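Local coordinates for ureidoglycolate hydrolase (Arabidopsis thaliana, PDB 4PXE), which hydrolyses (S)-ureidoglycolate to glyoxylate, ammonium and carbon dioxide with two manganese ions per subunit, a late step of plant purine breakdown, at residues Lys55-Thr64 / Glu67-Asp78. Sequence-based numbering, arbitrary orientation.
Sequences KNLMALAGLT and EDAVGNIFGKWD
K55 NZ meets the E67 carboxylate from above, 48° out of its plane, in a salt bridge (NZ to OE2 3.0 Å). E67 OE1 is hydrogen-bonded to Y183. N of V70 and N of N72 reach OD1 of D68 from opposite faces of the carboxylate; the V70 bond makes an Asx turn. At the edge, ND2 of N72 donates to the syn lone pair of D68 OD2 (2.9 Å). OD2 also lies at the F74 ring edge, in plane.

A bend at chi3 (-76°) turns the end of the K55 chain to E67. K55 CG lies 3.8 Å from I73 CG2, the chains crossing at about a right angle. Replacing K55 with alanine would remove the chain over I73 and probably leave E67 OE2 without its cation. M58 SD rests on I73 CG2 and, at 4.0 Å, on G75 CA. Two backbone bonds join T64 and K76, an antiparallel hydrogen-bonded pair.

This is packing: the side chains of I73 and manganese ligand H92 are about 11 Å apart. Helix 45-60 ends in a Schellman motif at G62 and leads into hairpin 64-67/73-77, at the edge of the M20-family catalytic-domain sheet. Strand 129-133 flanks 73-77; its I131 touches M58 and L63. Helix 105-120 packs on M58 and W77.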
ATOM      1  N   LYS A  55       9.086  18.092  26.884  1.00 14.64           N
ATOM      2  CA  LYS A  55       8.567  18.579  28.160  1.00 15.07           C
ATOM      3  C   LYS A  55       9.665  18.636  29.231  1.00 15.61           C
ATOM      4  O   LYS A  55       9.697  19.566  30.038  1.00 16.35           O
ATOM      5  CB  LYS A  55       7.368  17.739  28.619  1.00 15.60           C
ATOM      6  CG  LYS A  55       6.076  18.118  27.891  1.00 18.17           C
ATOM      7  CD  LYS A  55       4.861  17.320  28.366  1.00 17.99           C
ATOM      8  CE  LYS A  55       4.864  15.903  27.816  1.00 18.45           C
ATOM      9  NZ  LYS A  55       3.695  15.102  28.334  1.00 21.62           N
ATOM     10  N   ASN A  56      10.568  17.656  29.217  1.00 15.29           N
ATOM     11  CA  ASN A  56      11.711  17.653  30.127  1.00 16.47           C
ATOM     12  C   ASN A  56      12.606  18.870  29.901  1.00 15.18           C
ATOM     13  O   ASN A  56      12.997  19.558  30.850  1.00 16.06           O
ATOM     14  CB  ASN A  56      12.496  16.343  30.002  1.00 17.77           C
ATOM     15  CG  ASN A  56      13.688  16.284  30.931  1.00 23.85           C
ATOM     16  OD1 ASN A  56      14.833  16.301  30.487  1.00 25.43           O
ATOM     17  ND2 ASN A  56      13.422  16.213  32.232  1.00 23.12           N
ATOM     18  N   LEU A  57      12.902  19.163  28.637  1.00 17.22           N
ATOM     19  CA  LEU A  57      13.686  20.355  28.322  1.00 17.14           C
ATOM     20  C   LEU A  57      12.989  21.654  28.728  1.00 16.42           C
ATOM     21  O   LEU A  57      13.632  22.584  29.208  1.00 15.78           O
ATOM     22  CB  LEU A  57      14.036  20.392  26.831  1.00 16.03           C
ATOM     23  CG  LEU A  57      14.991  19.311  26.328  1.00 15.99           C
ATOM     24  CD1 LEU A  57      15.299  19.538  24.863  1.00 20.23           C
ATOM     25  CD2 LEU A  57      16.268  19.318  27.152  1.00 18.29           C
ATOM     26  N   MET A  58      11.674  21.725  28.538  1.00 16.55           N
ATOM     27  CA  MET A  58      10.923  22.907  28.937  1.00 16.52           C
ATOM     28  C   MET A  58      11.008  23.120  30.446  1.00 16.73           C
ATOM     29  O   MET A  58      11.205  24.239  30.914  1.00 17.79           O
ATOM     30  CB  MET A  58       9.457  22.789  28.523  1.00 17.44           C
ATOM     31  CG  MET A  58       9.201  22.938  27.033  1.00 15.21           C
ATOM     32  SD  MET A  58       7.420  22.897  26.743  1.00 17.41           S
ATOM     33  CE  MET A  58       7.341  23.271  24.976  1.00 17.19           C
ATOM     34  N   ALA A  59      10.875  22.030  31.195  1.00 16.26           N
ATOM     35  CA  ALA A  59      10.953  22.107  32.653  1.00 17.93           C
ATOM     36  C   ALA A  59      12.354  22.514  33.090  1.00 17.07           C
ATOM     37  O   ALA A  59      12.511  23.325  34.010  1.00 19.22           O
ATOM     38  CB  ALA A  59      10.556  20.778  33.272  1.00 17.75           C
ATOM     39  N   LEU A  60      13.375  21.967  32.429  1.00 18.17           N
ATOM     40  CA  LEU A  60      14.759  22.318  32.756  1.00 18.43           C
ATOM     41  C   LEU A  60      15.034  23.795  32.499  1.00 18.91           C
ATOM     42  O   LEU A  60      15.862  24.396  33.170  1.00 21.10           O
ATOM     43  CB  LEU A  60      15.746  21.456  31.971  1.00 17.14           C
ATOM     44  CG  LEU A  60      15.858  19.990  32.392  1.00 21.66           C
ATOM     45  CD1 LEU A  60      16.664  19.191  31.367  1.00 24.65           C
ATOM     46  CD2 LEU A  60      16.472  19.867  33.784  1.00 26.16           C
ATOM     47  N   ALA A  61      14.328  24.371  31.531  1.00 18.76           N
ATOM     48  CA  ALA A  61      14.447  25.786  31.200  1.00 17.39           C
ATOM     49  C   ALA A  61      13.613  26.671  32.133  1.00 19.33           C
ATOM     50  O   ALA A  61      13.527  27.885  31.937  1.00 22.74           O
ATOM     51  CB  ALA A  61      14.043  26.023  29.750  1.00 18.90           C
ATOM     52  N   GLY A  62      12.980  26.056  33.130  1.00 17.79           N
ATOM     53  CA  GLY A  62      12.197  26.797  34.110  1.00 20.16           C
ATOM     54  C   GLY A  62      10.835  27.283  33.638  1.00 20.21           C
ATOM     55  O   GLY A  62      10.263  28.210  34.217  1.00 20.24           O
ATOM     56  N   LEU A  63      10.305  26.662  32.589  1.00 19.12           N
ATOM     57  CA  LEU A  63       9.021  27.091  32.040  1.00 19.15           C
ATOM     58  C   LEU A  63       7.849  26.423  32.754  1.00 18.15           C
ATOM     59  O   LEU A  63       7.941  25.272  33.168  1.00 19.45           O
ATOM     60  CB  LEU A  63       8.953  26.776  30.540  1.00 18.72           C
ATOM     61  CG  LEU A  63      10.066  27.374  29.683  1.00 16.55           C
ATOM     62  CD1 LEU A  63       9.988  26.836  28.262  1.00 16.82           C
ATOM     63  CD2 LEU A  63       9.944  28.881  29.676  1.00 19.61           C
ATOM     64  N   THR A  64       6.752  27.161  32.893  1.00 18.34           N
ATOM     65  CA  THR A  64       5.495  26.569  33.338  1.00 19.51           C
ATOM     66  C   THR A  64       4.910  25.736  32.201  1.00 17.39           C
ATOM     67  O   THR A  64       4.581  26.274  31.140  1.00 19.66           O
ATOM     68  CB  THR A  64       4.486  27.654  33.725  1.00 21.90           C
ATOM     69  OG1 THR A  64       5.052  28.496  34.739  1.00 21.66           O
ATOM     70  CG2 THR A  64       3.207  27.022  34.256  1.00 25.15           C
ATOM     71  N   GLU A  67      -0.662  21.297  29.125  1.00 20.56           N
ATOM     72  CA  GLU A  67      -1.156  20.669  27.906  1.00 20.24           C
ATOM     73  C   GLU A  67      -2.653  20.845  27.796  1.00 25.90           C
ATOM     74  O   GLU A  67      -3.361  20.863  28.807  1.00 26.38           O
ATOM     75  CB  GLU A  67      -0.846  19.177  27.898  1.00 24.72           C
ATOM     76  CG  GLU A  67       0.620  18.845  27.895  1.00 25.60           C
ATOM     77  CD  GLU A  67       0.865  17.367  27.733  1.00 26.48           C
ATOM     78  OE1 GLU A  67       0.748  16.854  26.598  1.00 32.66           O
ATOM     79  OE2 GLU A  67       1.170  16.707  28.740  1.00 28.68           O
ATOM     80  N   ASP A  68      -3.145  20.973  26.570  1.00 21.48           N
ATOM     81  CA  ASP A  68      -4.586  21.069  26.369  1.00 21.71           C
ATOM     82  C   ASP A  68      -5.187  19.707  26.013  1.00 20.33           C
ATOM     83  O   ASP A  68      -4.497  18.685  26.048  1.00 20.70           O
ATOM     84  CB  ASP A  68      -4.971  22.179  25.371  1.00 19.93           C
ATOM     85  CG  ASP A  68      -4.513  21.898  23.935  1.00 16.09           C
ATOM     86  OD1 ASP A  68      -4.214  20.736  23.609  1.00 19.72           O
ATOM     87  OD2 ASP A  68      -4.479  22.874  23.147  1.00 18.65           O
ATOM     88  N   ALA A  69      -6.475  19.702  25.683  1.00 20.78           N
ATOM     89  CA  ALA A  69      -7.222  18.457  25.522  1.00 22.84           C
ATOM     90  C   ALA A  69      -6.695  17.531  24.419  1.00 22.51           C
ATOM     91  O   ALA A  69      -6.897  16.318  24.473  1.00 23.98           O
ATOM     92  CB  ALA A  69      -8.700  18.758  25.312  1.00 23.37           C
ATOM     93  N   VAL A  70      -6.016  18.099  23.427  1.00 20.64           N
ATOM     94  CA  VAL A  70      -5.515  17.296  22.309  1.00 17.79           C
ATOM     95  C   VAL A  70      -3.999  17.145  22.318  1.00 17.88           C
ATOM     96  O   VAL A  70      -3.424  16.520  21.426  1.00 17.33           O
ATOM     97  CB  VAL A  70      -5.957  17.851  20.932  1.00 19.12           C
ATOM     98  CG1 VAL A  70      -7.482  17.855  20.814  1.00 19.29           C
ATOM     99  CG2 VAL A  70      -5.389  19.237  20.686  1.00 17.63           C
ATOM    100  N   GLY A  71      -3.349  17.733  23.314  1.00 20.14           N
ATOM    101  CA  GLY A  71      -1.922  17.524  23.464  1.00 18.93           C
ATOM    102  C   GLY A  71      -1.034  18.609  22.889  1.00 16.89           C
ATOM    103  O   GLY A  71       0.165  18.382  22.725  1.00 16.86           O
ATOM    104  N   ASN A  72      -1.595  19.774  22.578  1.00 16.90           N
ATOM    105  CA  ASN A  72      -0.735  20.939  22.385  1.00 15.74           C
ATOM    106  C   ASN A  72      -0.056  21.208  23.716  1.00 19.40           C
ATOM    107  O   ASN A  72      -0.698  21.165  24.773  1.00 19.23           O
ATOM    108  CB  ASN A  72      -1.514  22.180  21.936  1.00 15.40           C
ATOM    109  CG  ASN A  72      -2.183  22.015  20.581  1.00 17.14           C
ATOM    110  OD1 ASN A  72      -1.564  21.610  19.592  1.00 15.31           O
ATOM    111  ND2 ASN A  72      -3.458  22.361  20.523  1.00 18.20           N
ATOM    112  N   ILE A  73       1.243  21.477  23.669  1.00 15.83           N
ATOM    113  CA  ILE A  73       2.048  21.643  24.874  1.00 16.06           C
ATOM    114  C   ILE A  73       2.557  23.075  24.948  1.00 17.42           C
ATOM    115  O   ILE A  73       3.021  23.620  23.950  1.00 17.46           O
ATOM    116  CB  ILE A  73       3.209  20.629  24.883  1.00 18.84           C
ATOM    117  CG1 ILE A  73       2.640  19.206  24.978  1.00 18.13           C
ATOM    118  CG2 ILE A  73       4.157  20.884  26.038  1.00 19.59           C
ATOM    119  CD1 ILE A  73       3.625  18.091  24.687  1.00 20.28           C
ATOM    120  N   PHE A  74       2.452  23.691  26.127  1.00 16.02           N
ATOM    121  CA  PHE A  74       2.773  25.096  26.299  1.00 17.24           C
ATOM    122  C   PHE A  74       3.808  25.237  27.405  1.00 18.75           C
ATOM    123  O   PHE A  74       3.689  24.591  28.444  1.00 19.75           O
ATOM    124  CB  PHE A  74       1.512  25.887  26.683  1.00 18.56           C
ATOM    125  CG  PHE A  74       0.402  25.810  25.664  1.00 17.82           C
ATOM    126  CD1 PHE A  74      -0.468  24.729  25.647  1.00 19.30           C
ATOM    127  CD2 PHE A  74       0.224  26.822  24.732  1.00 20.10           C
ATOM    128  CE1 PHE A  74      -1.494  24.652  24.711  1.00 18.71           C
ATOM    129  CE2 PHE A  74      -0.804  26.755  23.791  1.00 19.09           C
ATOM    130  CZ  PHE A  74      -1.661  25.667  23.784  1.00 18.81           C
ATOM    131  N   GLY A  75       4.823  26.066  27.178  1.00 16.05           N
ATOM    132  CA  GLY A  75       5.851  26.326  28.176  1.00 17.05           C
ATOM    133  C   GLY A  75       6.056  27.815  28.344  1.00 18.37           C
ATOM    134  O   GLY A  75       6.595  28.480  27.455  1.00 18.19           O
ATOM    135  N   LYS A  76       5.621  28.358  29.480  1.00 16.15           N
ATOM    136  CA  LYS A  76       5.639  29.807  29.677  1.00 17.69           C
ATOM    137  C   LYS A  76       6.724  30.317  30.632  1.00 18.91           C
ATOM    138  O   LYS A  76       6.977  29.729  31.683  1.00 19.12           O
ATOM    139  CB  LYS A  76       4.269  30.304  30.167  1.00 18.31           C
ATOM    140  CG  LYS A  76       4.220  31.800  30.431  1.00 21.61           C
ATOM    141  CD  LYS A  76       2.834  32.296  30.817  1.00 22.04           C
ATOM    142  CE  LYS A  76       1.926  32.429  29.608  1.00 22.85           C
ATOM    143  NZ  LYS A  76       0.632  33.127  29.960  1.00 24.17           N
ATOM    144  N   TRP A  77       7.366  31.405  30.224  1.00 18.53           N
ATOM    145  CA  TRP A  77       8.232  32.188  31.095  1.00 16.78           C
ATOM    146  C   TRP A  77       7.420  33.422  31.481  1.00 20.29           C
ATOM    147  O   TRP A  77       7.141  34.275  30.635  1.00 19.01           O
ATOM    148  CB  TRP A  77       9.512  32.561  30.335  1.00 19.37           C
ATOM    149  CG  TRP A  77      10.519  33.410  31.066  1.00 19.85           C
ATOM    150  CD1 TRP A  77      10.462  33.842  32.360  1.00 22.19           C
ATOM    151  CD2 TRP A  77      11.732  33.939  30.520  1.00 19.01           C
ATOM    152  NE1 TRP A  77      11.574  34.603  32.654  1.00 22.99           N
ATOM    153  CE2 TRP A  77      12.367  34.679  31.539  1.00 20.68           C
ATOM    154  CE3 TRP A  77      12.344  33.859  29.264  1.00 19.53           C
ATOM    155  CZ2 TRP A  77      13.583  35.333  31.341  1.00 21.36           C
ATOM    156  CZ3 TRP A  77      13.546  34.508  29.066  1.00 21.64           C
ATOM    157  CH2 TRP A  77      14.153  35.240  30.099  1.00 22.16           C
ATOM    158  N   ASP A  78       7.014  33.497  32.750  1.00 20.58           N
ATOM    159  CA  ASP A  78       6.157  34.582  33.224  1.00 24.14           C
ATOM    160  C   ASP A  78       6.884  35.918  33.201  1.00 22.65           C
ATOM    161  O   ASP A  78       7.994  36.038  33.717  1.00 24.36           O
ATOM    162  CB  ASP A  78       5.683  34.320  34.657  1.00 26.21           C
ATOM    163  CG  ASP A  78       4.796  33.105  34.773  1.00 30.12           C
ATOM    164  OD1 ASP A  78       4.837  32.462  35.844  1.00 39.04           O
ATOM    165  OD2 ASP A  78       4.053  32.793  33.816  1.00 28.29           O
TER
HETATM  166  O   HOH W   1       3.021  30.489  34.082  1.00 29.64           O